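Local structure of phenol hydroxylase component phN (Pseudomonas stutzeri, 3U52) at residues D180-A185 against D263-R268; S332-T337 against I407-D412; C399-I404 against D434-I439. The protein is probably the oxygenase subunit of a multicomponent phenol hydroxylase, housing the diiron centre at which dioxygen is activated to hydroxylate the aromatic ring of phenol. All coordinates share one frame; numbering follows the deposited sequence.

Contact 1 (D180-A185 against D263-R268); sequences DDARSA and DKWFWR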
loop_
_atom_site.group_PDB
_atom_site.type_symbol
_atom_site.label_atom_id
_atom_site.label_comp_id
_atom_site.label_asym_id
_atom_site.label_seq_id
_atom_site.Cartn_x
_atom_site.Cartn_y
_atom_site.Cartn_z
ATOM N N ASP A 180 -7.271 30.193 17.204
ATOM C CA ASP A 180 -7.463 31.626 16.840
ATOM C C ASP A 180 -6.582 32.476 17.735
ATOM O O ASP A 180 -5.992 33.397 17.263
ATOM C CB ASP A 180 -8.909 32.064 16.984
ATOM C CG ASP A 180 -9.782 31.642 15.816
ATOM O OD1 ASP A 180 -9.272 30.974 14.856
ATOM O OD2 ASP A 180 -11.012 31.984 15.825
ATOM N N ASP A 181 -6.484 32.144 19.022
ATOM C CA ASP A 181 -5.636 32.854 19.989
ATOM C C ASP A 181 -4.190 32.811 19.513
ATOM O O ASP A 181 -3.554 33.862 19.368
ATOM C CB ASP A 181 -5.875 32.217 21.374
ATOM C CG ASP A 181 -5.226 32.970 22.551
ATOM O OD1 ASP A 181 -4.271 33.730 22.373
ATOM O OD2 ASP A 181 -5.669 32.726 23.696
ATOM N N ALA A 182 -3.684 31.607 19.167
ATOM C CA ALA A 182 -2.298 31.476 18.672
ATOM C C ALA A 182 -2.041 32.227 17.358
ATOM O O ALA A 182 -1.023 32.887 17.228
ATOM C CB ALA A 182 -1.906 29.959 18.510
ATOM N N ARG A 183 -2.949 32.114 16.396
ATOM C CA ARG A 183 -2.724 32.781 15.095
ATOM C C ARG A 183 -2.947 34.332 15.121
ATOM O O ARG A 183 -2.408 35.061 14.290
ATOM C CB ARG A 183 -3.617 32.170 14.055
ATOM C CG ARG A 183 -3.229 30.725 13.684
ATOM C CD ARG A 183 -3.750 30.451 12.299
ATOM N NE ARG A 183 -5.195 30.321 12.304
ATOM C CZ ARG A 183 -6.010 30.646 11.299
ATOM N NH1 ARG A 183 -7.323 30.451 11.431
ATOM N NH2 ARG A 183 -5.542 31.197 10.185
ATOM N N SER A 184 -3.710 34.826 16.091
ATOM C CA SER A 184 -3.790 36.251 16.259
ATOM C C SER A 184 -2.611 36.854 17.008
ATOM O O SER A 184 -2.407 38.080 16.973
ATOM C CB SER A 184 -5.108 36.613 16.880
ATOM O OG SER A 184 -5.212 36.079 18.173
ATOM N N ALA A 185 -1.865 36.005 17.723
ATOM C CA ALA A 185 -0.695 36.391 18.489
ATOM C C ALA A 185 0.445 36.664 17.475
ATOM O O ALA A 185 0.317 36.327 16.289
ATOM C CB ALA A 185 -0.302 35.261 19.430
ATOM N N ASP A 263 3.182 29.611 30.940
ATOM C CA ASP A 263 2.043 29.558 31.870
ATOM C C ASP A 263 0.695 29.619 31.134
ATOM O O ASP A 263 -0.206 28.815 31.431
ATOM C CB ASP A 263 2.120 30.726 32.843
ATOM C CG ASP A 263 3.278 30.618 33.849
ATOM O OD1 ASP A 263 3.605 31.680 34.451
ATOM O OD2 ASP A 263 3.884 29.536 34.062
ATOM N N LYS A 264 0.555 30.560 30.184
ATOM C CA LYS A 264 -0.701 30.693 29.359
ATOM C C LYS A 264 -1.013 29.425 28.503
ATOM O O LYS A 264 -2.133 28.874 28.532
ATOM C CB LYS A 264 -0.585 31.891 28.424
ATOM C CG LYS A 264 -1.774 32.061 27.466
ATOM C CD LYS A 264 -1.553 33.244 26.521
ATOM C CE LYS A 264 -2.550 33.085 25.398
ATOM N NZ LYS A 264 -2.423 34.287 24.469
ATOM N N TRP A 265 -0.009 28.925 27.791
ATOM C CA TRP A 265 -0.269 27.886 26.819
ATOM C C TRP A 265 -0.280 26.525 27.473
ATOM O O TRP A 265 -0.935 25.635 26.992
ATOM C CB TRP A 265 0.760 27.975 25.657
ATOM C CG TRP A 265 0.336 29.172 24.811
ATOM C CD1 TRP A 265 0.927 30.391 24.772
ATOM C CD2 TRP A 265 -0.850 29.267 23.980
ATOM N NE1 TRP A 265 0.200 31.248 23.960
ATOM C CE2 TRP A 265 -0.870 30.560 23.435
ATOM C CE3 TRP A 265 -1.850 28.353 23.598
ATOM C CZ2 TRP A 265 -1.888 31.001 22.531
ATOM C CZ3 TRP A 265 -2.884 28.788 22.708
ATOM C CH2 TRP A 265 -2.876 30.098 22.196
ATOM N N PHE A 266 0.470 26.356 28.561
ATOM C CA PHE A 266 0.229 25.173 29.397
ATOM C C PHE A 266 -1.240 25.105 29.733
ATOM O O PHE A 266 -1.866 24.029 29.567
ATOM C CB PHE A 266 1.015 25.163 30.732
ATOM C CG PHE A 266 0.570 24.057 31.648
ATOM C CD1 PHE A 266 -0.221 24.334 32.770
ATOM C CD2 PHE A 266 0.877 22.715 31.320
ATOM C CE1 PHE A 266 -0.686 23.303 33.583
ATOM C CE2 PHE A 266 0.435 21.664 32.177
ATOM C CZ PHE A 266 -0.378 21.974 33.274
ATOM N N TRP A 267 -1.791 26.213 30.224
ATOM C CA TRP A 267 -3.133 26.189 30.787
ATOM C C TRP A 267 -4.209 26.064 29.686
ATOM O O TRP A 267 -5.103 25.242 29.779
ATOM C CB TRP A 267 -3.393 27.342 31.771
ATOM C CG TRP A 267 -4.737 27.114 32.425
ATOM C CD1 TRP A 267 -5.919 27.697 32.095
ATOM C CD2 TRP A 267 -5.017 26.233 33.523
ATOM N NE1 TRP A 267 -6.914 27.211 32.892
ATOM C CE2 TRP A 267 -6.393 26.302 33.771
ATOM C CE3 TRP A 267 -4.234 25.368 34.296
ATOM C CZ2 TRP A 267 -7.029 25.543 34.794
ATOM C CZ3 TRP A 267 -4.856 24.620 35.317
ATOM C CH2 TRP A 267 -6.228 24.716 35.555
ATOM N N ARG A 268 -4.065 26.822 28.597
ATOM C CA ARG A 268 -4.927 26.619 27.424
ATOM C C ARG A 268 -4.835 25.199 26.802
ATOM O O ARG A 268 -5.849 24.632 26.392
ATOM C CB ARG A 268 -4.639 27.693 26.346
ATOM C CG ARG A 268 -5.164 29.098 26.754
ATOM C CD ARG A 268 -5.778 29.866 25.510
ATOM N NE ARG A 268 -7.028 29.235 25.087
ATOM C CZ ARG A 268 -7.977 29.836 24.384
ATOM N NH1 ARG A 268 -7.818 31.082 23.992
ATOM N NH2 ARG A 268 -9.080 29.181 24.044
#

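Contact 2 (S332-T337 against I407-D412); sequences SHQLWT and IFTEKD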
loop_
_atom_site.group_PDB
_atom_site.type_symbol
_atom_site.label_atom_id
_atom_site.label_comp_id
_atom_site.label_asym_id
_atom_site.label_seq_id
_atom_site.Cartn_x
_atom_site.Cartn_y
_atom_site.Cartn_z
ATOM N N SER A 332 -12.141 13.487 33.036
ATOM C CA SER A 332 -12.901 12.725 32.033
ATOM C C SER A 332 -14.345 12.483 32.453
ATOM O O SER A 332 -15.261 12.527 31.634
ATOM C CB SER A 332 -12.176 11.419 31.706
ATOM O OG SER A 332 -12.290 10.494 32.768
ATOM N N HIS A 333 -14.556 12.277 33.748
ATOM C CA HIS A 333 -15.891 12.019 34.298
ATOM C C HIS A 333 -16.785 13.298 34.292
ATOM O O HIS A 333 -17.958 13.239 33.924
ATOM C CB HIS A 333 -15.737 11.467 35.725
ATOM C CG HIS A 333 -14.659 10.413 35.852
ATOM N ND1 HIS A 333 -14.717 9.208 35.172
ATOM C CD2 HIS A 333 -13.482 10.419 36.526
ATOM C CE1 HIS A 333 -13.630 8.502 35.444
ATOM N NE2 HIS A 333 -12.870 9.207 36.268
ATOM N N GLN A 334 -16.221 14.442 34.695
ATOM C CA GLN A 334 -16.920 15.739 34.588
ATOM C C GLN A 334 -17.338 16.055 33.140
ATOM O O GLN A 334 -18.487 16.468 32.862
ATOM C CB GLN A 334 -16.024 16.864 35.146
ATOM C CG GLN A 334 -15.780 16.754 36.648
ATOM C CD GLN A 334 -14.687 17.696 37.165
ATOM O OE1 GLN A 334 -13.716 18.011 36.471
ATOM N NE2 GLN A 334 -14.847 18.132 38.423
ATOM N N LEU A 335 -16.447 15.828 32.193
ATOM C CA LEU A 335 -16.755 16.133 30.816
ATOM C C LEU A 335 -17.773 15.152 30.215
ATOM O O LEU A 335 -18.646 15.562 29.454
ATOM C CB LEU A 335 -15.463 16.152 29.989
ATOM C CG LEU A 335 -14.803 17.517 30.109
ATOM C CD1 LEU A 335 -13.351 17.263 30.034
ATOM C CD2 LEU A 335 -15.292 18.305 28.905
ATOM N N TRP A 336 -17.691 13.858 30.570
ATOM C CA TRP A 336 -18.572 12.897 29.888
ATOM C C TRP A 336 -19.982 13.197 30.304
ATOM O O TRP A 336 -20.931 13.227 29.514
ATOM C CB TRP A 336 -18.219 11.457 30.237
ATOM C CG TRP A 336 -19.091 10.409 29.555
ATOM C CD1 TRP A 336 -20.015 9.567 30.160
ATOM C CD2 TRP A 336 -19.144 10.112 28.158
ATOM N NE1 TRP A 336 -20.583 8.736 29.215
ATOM C CE2 TRP A 336 -20.046 9.030 27.989
ATOM C CE3 TRP A 336 -18.465 10.616 27.029
ATOM C CZ2 TRP A 336 -20.305 8.467 26.746
ATOM C CZ3 TRP A 336 -18.732 10.053 25.798
ATOM C CH2 TRP A 336 -19.643 8.990 25.669
ATOM N N THR A 337 -20.129 13.402 31.594
ATOM C CA THR A 337 -21.424 13.833 32.176
ATOM C C THR A 337 -22.020 15.191 31.583
ATOM O O THR A 337 -23.250 15.308 31.313
ATOM C CB THR A 337 -21.222 13.607 33.723
ATOM O OG1 THR A 337 -21.949 12.473 34.214
ATOM C CG2 THR A 337 -21.171 14.736 34.545
ATOM N N ILE A 407 -17.680 23.775 34.316
ATOM C CA ILE A 407 -18.117 22.491 34.903
ATOM C C ILE A 407 -17.061 21.943 35.894
ATOM O O ILE A 407 -17.276 20.898 36.494
ATOM C CB ILE A 407 -18.247 21.403 33.791
ATOM C CG1 ILE A 407 -16.930 21.298 33.012
ATOM C CG2 ILE A 407 -19.308 21.749 32.810
ATOM C CD1 ILE A 407 -16.835 20.091 32.074
ATOM N N PHE A 408 -15.901 22.617 35.994
ATOM C CA PHE A 408 -14.756 22.104 36.725
ATOM C C PHE A 408 -14.830 22.488 38.189
ATOM O O PHE A 408 -15.368 23.521 38.521
ATOM C CB PHE A 408 -13.469 22.672 36.112
ATOM C CG PHE A 408 -13.311 22.334 34.674
ATOM C CD1 PHE A 408 -13.440 23.292 33.696
ATOM C CD2 PHE A 408 -13.059 21.026 34.305
ATOM C CE1 PHE A 408 -13.318 22.948 32.311
ATOM C CE2 PHE A 408 -12.917 20.670 32.951
ATOM C CZ PHE A 408 -13.059 21.640 31.965
ATOM N N THR A 409 -14.218 21.684 39.051
ATOM C CA THR A 409 -14.303 21.880 40.517
ATOM C C THR A 409 -12.994 22.243 41.223
ATOM O O THR A 409 -11.889 22.077 40.683
ATOM C CB THR A 409 -14.949 20.650 41.166
ATOM O OG1 THR A 409 -14.223 19.460 40.782
ATOM C CG2 THR A 409 -16.385 20.503 40.704
ATOM N N GLU A 410 -13.118 22.771 42.438
ATOM C CA GLU A 410 -11.992 23.256 43.200
ATOM C C GLU A 410 -11.117 22.040 43.561
ATOM O O GLU A 410 -11.609 20.930 43.787
ATOM C CB GLU A 410 -12.479 23.964 44.499
ATOM C CG GLU A 410 -13.354 25.170 44.295
ATOM C CD GLU A 410 -12.541 26.418 43.969
ATOM O OE1 GLU A 410 -11.319 26.308 43.815
ATOM O OE2 GLU A 410 -13.117 27.529 43.910
ATOM N N LYS A 411 -9.822 22.293 43.544
ATOM C CA LYS A 411 -8.779 21.365 43.900
ATOM C C LYS A 411 -9.076 20.768 45.262
ATOM O O LYS A 411 -8.980 19.566 45.403
ATOM C CB LYS A 411 -7.479 22.146 43.939
ATOM C CG LYS A 411 -6.212 21.349 44.019
ATOM C CD LYS A 411 -5.071 22.340 44.236
ATOM C CE LYS A 411 -3.707 21.660 44.055
ATOM N NZ LYS A 411 -3.518 20.403 44.869
ATOM N N ASP A 412 -9.437 21.603 46.237
ATOM C CA ASP A 412 -9.720 21.145 47.621
ATOM C C ASP A 412 -11.157 20.605 47.855
ATOM O O ASP A 412 -11.453 20.011 48.918
ATOM C CB ASP A 412 -9.439 22.296 48.610
ATOM C CG ASP A 412 -10.454 23.481 48.472
ATOM O OD1 ASP A 412 -10.530 24.366 49.385
ATOM O OD2 ASP A 412 -11.169 23.547 47.447
HETATM O O HOH W 1 -12.024 19.731 37.584
#

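Contact 3 (C399-I404 against D434-I439); sequences CQVCQI and DGCCDI. With ZN (zinc ion), chain I.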
loop_
_atom_site.group_PDB
_atom_site.type_symbol
_atom_site.label_atom_id
_atom_site.label_comp_id
_atom_site.label_asym_id
_atom_site.label_seq_id
_atom_site.Cartn_x
_atom_site.Cartn_y
_atom_site.Cartn_z
ATOM N N CYS A 399 -16.745 29.646 30.015
ATOM C CA CYS A 399 -15.578 30.435 30.408
ATOM C C CYS A 399 -15.239 31.459 29.332
ATOM O O CYS A 399 -15.162 31.115 28.164
ATOM C CB CYS A 399 -14.361 29.526 30.584
ATOM S SG CYS A 399 -12.843 30.328 31.145
ATOM N N GLN A 400 -14.943 32.702 29.751
ATOM C CA GLN A 400 -14.607 33.770 28.819
ATOM C C GLN A 400 -13.304 33.447 27.999
ATOM O O GLN A 400 -13.084 33.999 26.907
ATOM C CB GLN A 400 -14.415 35.096 29.592
ATOM C CG GLN A 400 -14.240 36.379 28.657
ATOM C CD GLN A 400 -15.474 36.632 27.811
ATOM O OE1 GLN A 400 -15.409 37.031 26.616
ATOM N NE2 GLN A 400 -16.593 36.473 28.419
ATOM N N VAL A 401 -12.463 32.555 28.513
ATOM C CA VAL A 401 -11.128 32.326 27.886
ATOM C C VAL A 401 -11.147 30.991 27.123
ATOM O O VAL A 401 -11.008 30.981 25.902
ATOM C CB VAL A 401 -9.947 32.418 28.901
ATOM C CG1 VAL A 401 -8.624 31.934 28.282
ATOM C CG2 VAL A 401 -9.795 33.875 29.471
ATOM N N CYS A 402 -11.397 29.883 27.808
ATOM C CA CYS A 402 -11.211 28.563 27.165
ATOM C C CYS A 402 -12.486 28.150 26.493
ATOM O O CYS A 402 -12.456 27.269 25.616
ATOM C CB CYS A 402 -10.697 27.491 28.179
ATOM S SG CYS A 402 -11.898 26.991 29.444
ATOM N N GLN A 403 -13.584 28.865 26.832
ATOM C CA GLN A 403 -14.966 28.611 26.372
ATOM C C GLN A 403 -15.602 27.276 26.670
ATOM O O GLN A 403 -16.649 27.003 26.140
ATOM C CB GLN A 403 -15.178 28.968 24.889
ATOM C CG GLN A 403 -14.490 30.350 24.589
ATOM C CD GLN A 403 -14.668 30.804 23.181
ATOM O OE1 GLN A 403 -15.487 30.250 22.444
ATOM N NE2 GLN A 403 -13.903 31.815 22.781
ATOM N N ILE A 404 -15.034 26.490 27.559
ATOM C CA ILE A 404 -15.686 25.265 28.015
ATOM C C ILE A 404 -16.791 25.748 29.018
ATOM O O ILE A 404 -16.579 26.729 29.724
ATOM C CB ILE A 404 -14.654 24.338 28.711
ATOM C CG1 ILE A 404 -13.529 23.981 27.732
ATOM C CG2 ILE A 404 -15.332 22.996 29.222
ATOM C CD1 ILE A 404 -12.409 23.078 28.282
ATOM N N ASP A 434 -8.819 29.786 38.169
ATOM C CA ASP A 434 -7.794 30.806 38.333
ATOM C C ASP A 434 -6.927 30.847 37.095
ATOM O O ASP A 434 -6.444 31.898 36.737
ATOM C CB ASP A 434 -6.912 30.519 39.546
ATOM C CG ASP A 434 -7.648 30.725 40.886
ATOM O OD1 ASP A 434 -8.324 31.760 41.077
ATOM O OD2 ASP A 434 -7.515 29.844 41.748
ATOM N N GLY A 435 -6.690 29.718 36.448
ATOM C CA GLY A 435 -5.739 29.716 35.337
ATOM C C GLY A 435 -6.243 30.570 34.185
ATOM O O GLY A 435 -5.488 31.345 33.613
ATOM N N CYS A 436 -7.535 30.443 33.879
ATOM C CA CYS A 436 -8.185 31.223 32.820
ATOM C C CYS A 436 -8.374 32.676 33.260
ATOM O O CYS A 436 -8.176 33.589 32.495
ATOM C CB CYS A 436 -9.503 30.580 32.454
ATOM S SG CYS A 436 -9.330 29.104 31.317
ATOM N N CYS A 437 -8.707 32.880 34.522
ATOM C CA CYS A 437 -8.770 34.236 35.070
ATOM C C CYS A 437 -7.464 34.994 34.856
ATOM O O CYS A 437 -7.486 36.133 34.391
ATOM C CB CYS A 437 -9.204 34.204 36.559
ATOM S SG CYS A 437 -9.611 35.890 37.167
ATOM N N ASP A 438 -6.308 34.389 35.167
ATOM C CA ASP A 438 -5.026 35.068 35.026
ATOM C C ASP A 438 -4.654 35.391 33.591
ATOM O O ASP A 438 -4.015 36.404 33.322
ATOM C CB ASP A 438 -3.899 34.244 35.620
ATOM C CG ASP A 438 -3.883 34.285 37.137
ATOM O OD1 ASP A 438 -4.758 34.976 37.749
ATOM O OD2 ASP A 438 -3.006 33.590 37.699
ATOM N N ILE A 439 -5.028 34.516 32.667
ATOM C CA ILE A 439 -4.803 34.764 31.248
ATOM C C ILE A 439 -5.647 36.015 30.841
ATOM O O ILE A 439 -5.164 36.935 30.144
ATOM C CB ILE A 439 -5.241 33.510 30.396
ATOM C CG1 ILE A 439 -4.295 32.346 30.633
ATOM C CG2 ILE A 439 -5.334 33.871 28.891
ATOM C CD1 ILE A 439 -4.785 31.037 30.132
HETATM ZN ZN ZN I . -11.461 28.395 31.167
#

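Contact 1 (D180-A185 against D263-R268)
Asp181 and Ala182, close to the C-terminal end of helix 173-184, meet Lys264, Trp265 and Arg268 of helix 254-283. The two short helical segments run nearly antiparallel, at 154°, with their axes 12.6 Å apart at closest approach; even Ala182 CA and Trp265 CA, the nearest such pair, are 9.1 Å apart. Here the gap is spanned by long side chains of 263-268 that reach to short ones of 180-185. Asp181 lies at the centre. Its CG is turned opposite the backbone N (chi1 -171°), which carries the carboxylate toward the other helix and offers one oxygen to each of two cations. Lys264 arrives head-on as an extended chain and gives NZ to Asp181 OD1 at 2.8 Å, on the syn side of the carboxylate. Arg268, bent in the middle of its chain, brings NH1 to the anti lone pair of Asp181 OD2 at 2.7 Å, with an N-H...O angle of 148°; the oxygen sits near the guanidinium plane, although the carboxylate itself is steeply inclined to it. Lys446 and Tyr447 add a second partner to OD1 and OD2 respectively, so this buried charge is held from several directions and probably stays ionised. The fold is the mainly helical one of diiron hydroxylases, and Trp265 connects this charged network to its core: the indole touches Ala193 and Ser197 of helix 187-216, the helix that bears the iron ligand Glu199, and its NE1 bonds to Glu189, which also pairs with Lys264. The far rim of the indole meets helix 173-184 obliquely, with Trp265 CH2 3.5 Å from Ala182 N and 3.8 Å from Ala182 CB. A methyl group suits this place because it lets the broad ring come right up to the backbone.

Contact 2 (S332-T337 against I407-D412)
Gln334 and Leu335 on helix 331-342 pack against the link that runs from the zinc-binding CxxC loop, through the short strand 409-410, to the hairpin of strands 417-424 and 427-431. Gln334 is long enough to span the gap with an extended side chain. Its NE2 reaches Thr409 OG1 at 2.8 Å, but the bond is weak, with an N-H...O angle of only 125°. At the other end of the amide, Gln334 OE1 accepts a bond of 2.7 Å from a water, which in turn takes the N-H of Thr409 at 3.3 Å. The same OE1 lies at the edge of the Phe408 ring, 3.8 Å from CD2, with the amide steeply inclined to the ring. Phe408 has Ile407 CG1 over one face, makes a cation-pi contact with Arg271 and touches the zinc ligand Cys432. Beside the polar pair, Ile407 CD1 meets Leu335 CG at 3.8 Å, the two branched chains crossing at about a right angle. The amide thus uses both its donor and its acceptor on one residue, directly and through water, which would favour one orientation of the group, if only modestly, while its oxygen faces the slightly positive C-H rim of the phenyl ring.

Contact 3 (C399-I404 against D434-I439)
Cys399 SG is gripped by zinc at 2.4 Å and by two backbone N-H groups: Val401 N points almost straight at it from 3.5 Å (164°), and Cys402 N makes a weaker bond at 3.7 Å. This is the zinc knuckle of a CxxC turn, in which N-H groups gather round a thiolate and probably ease its negative charge. Cys402 gives the second ligand, its SG 2.3 Å from the zinc, and Ile404 N bonds weakly to that sulfur. Cys436, in the first turn of helix 434-442, and Cys432, at the end of the preceding hairpin, complete a four-cysteine site. Knuckle, hairpin and helix follow in the order of a treble-clef zinc finger, consistent with the YHS family assignment. Cysteine suits all four places because soft sulfur binds zinc strongly and the short side chain leaves little freedom. With SG of Cys402 set between its backbone N and carbonyl carbon (chi1 69°), the sulfur turns inward to the metal. Beside the metal, Val401 closes the knuckle against the helix. Its branches divide the work: CG2 lies 3.4 Å from Cys436 O, whereas CG1 meets Ile439 CG2, one helical turn further on, at 3.9 Å. Nearer the zinc, Cys402 CB comes within 3.8 Å of Cys436 SG.

Overall arrangement
Helix 254-283 ties the three together. Contact 1 uses its 263-268 turns and touches contact 3 directly, their centres 11 Å apart: Arg268 NH2 lies 3.2 Å from Val401 O, and Trp267 NE1 is 3.4 Å from Cys436 N. The Arg268 side chain is about 8 Å from the zinc. Contacts 2 and 3 have centres 15 Å apart and adjoin in sequence, the chain passing from the knuckle into 407-412. Contacts 1 and 2 do not touch, being about 7 Å apart at their nearest atoms. Xenon is bound nearby, about 6 Å from the Trp265 side chain and about 4 Å from that of Leu335; Ile404, with Phe339 and Pro405, lines a xenon pocket.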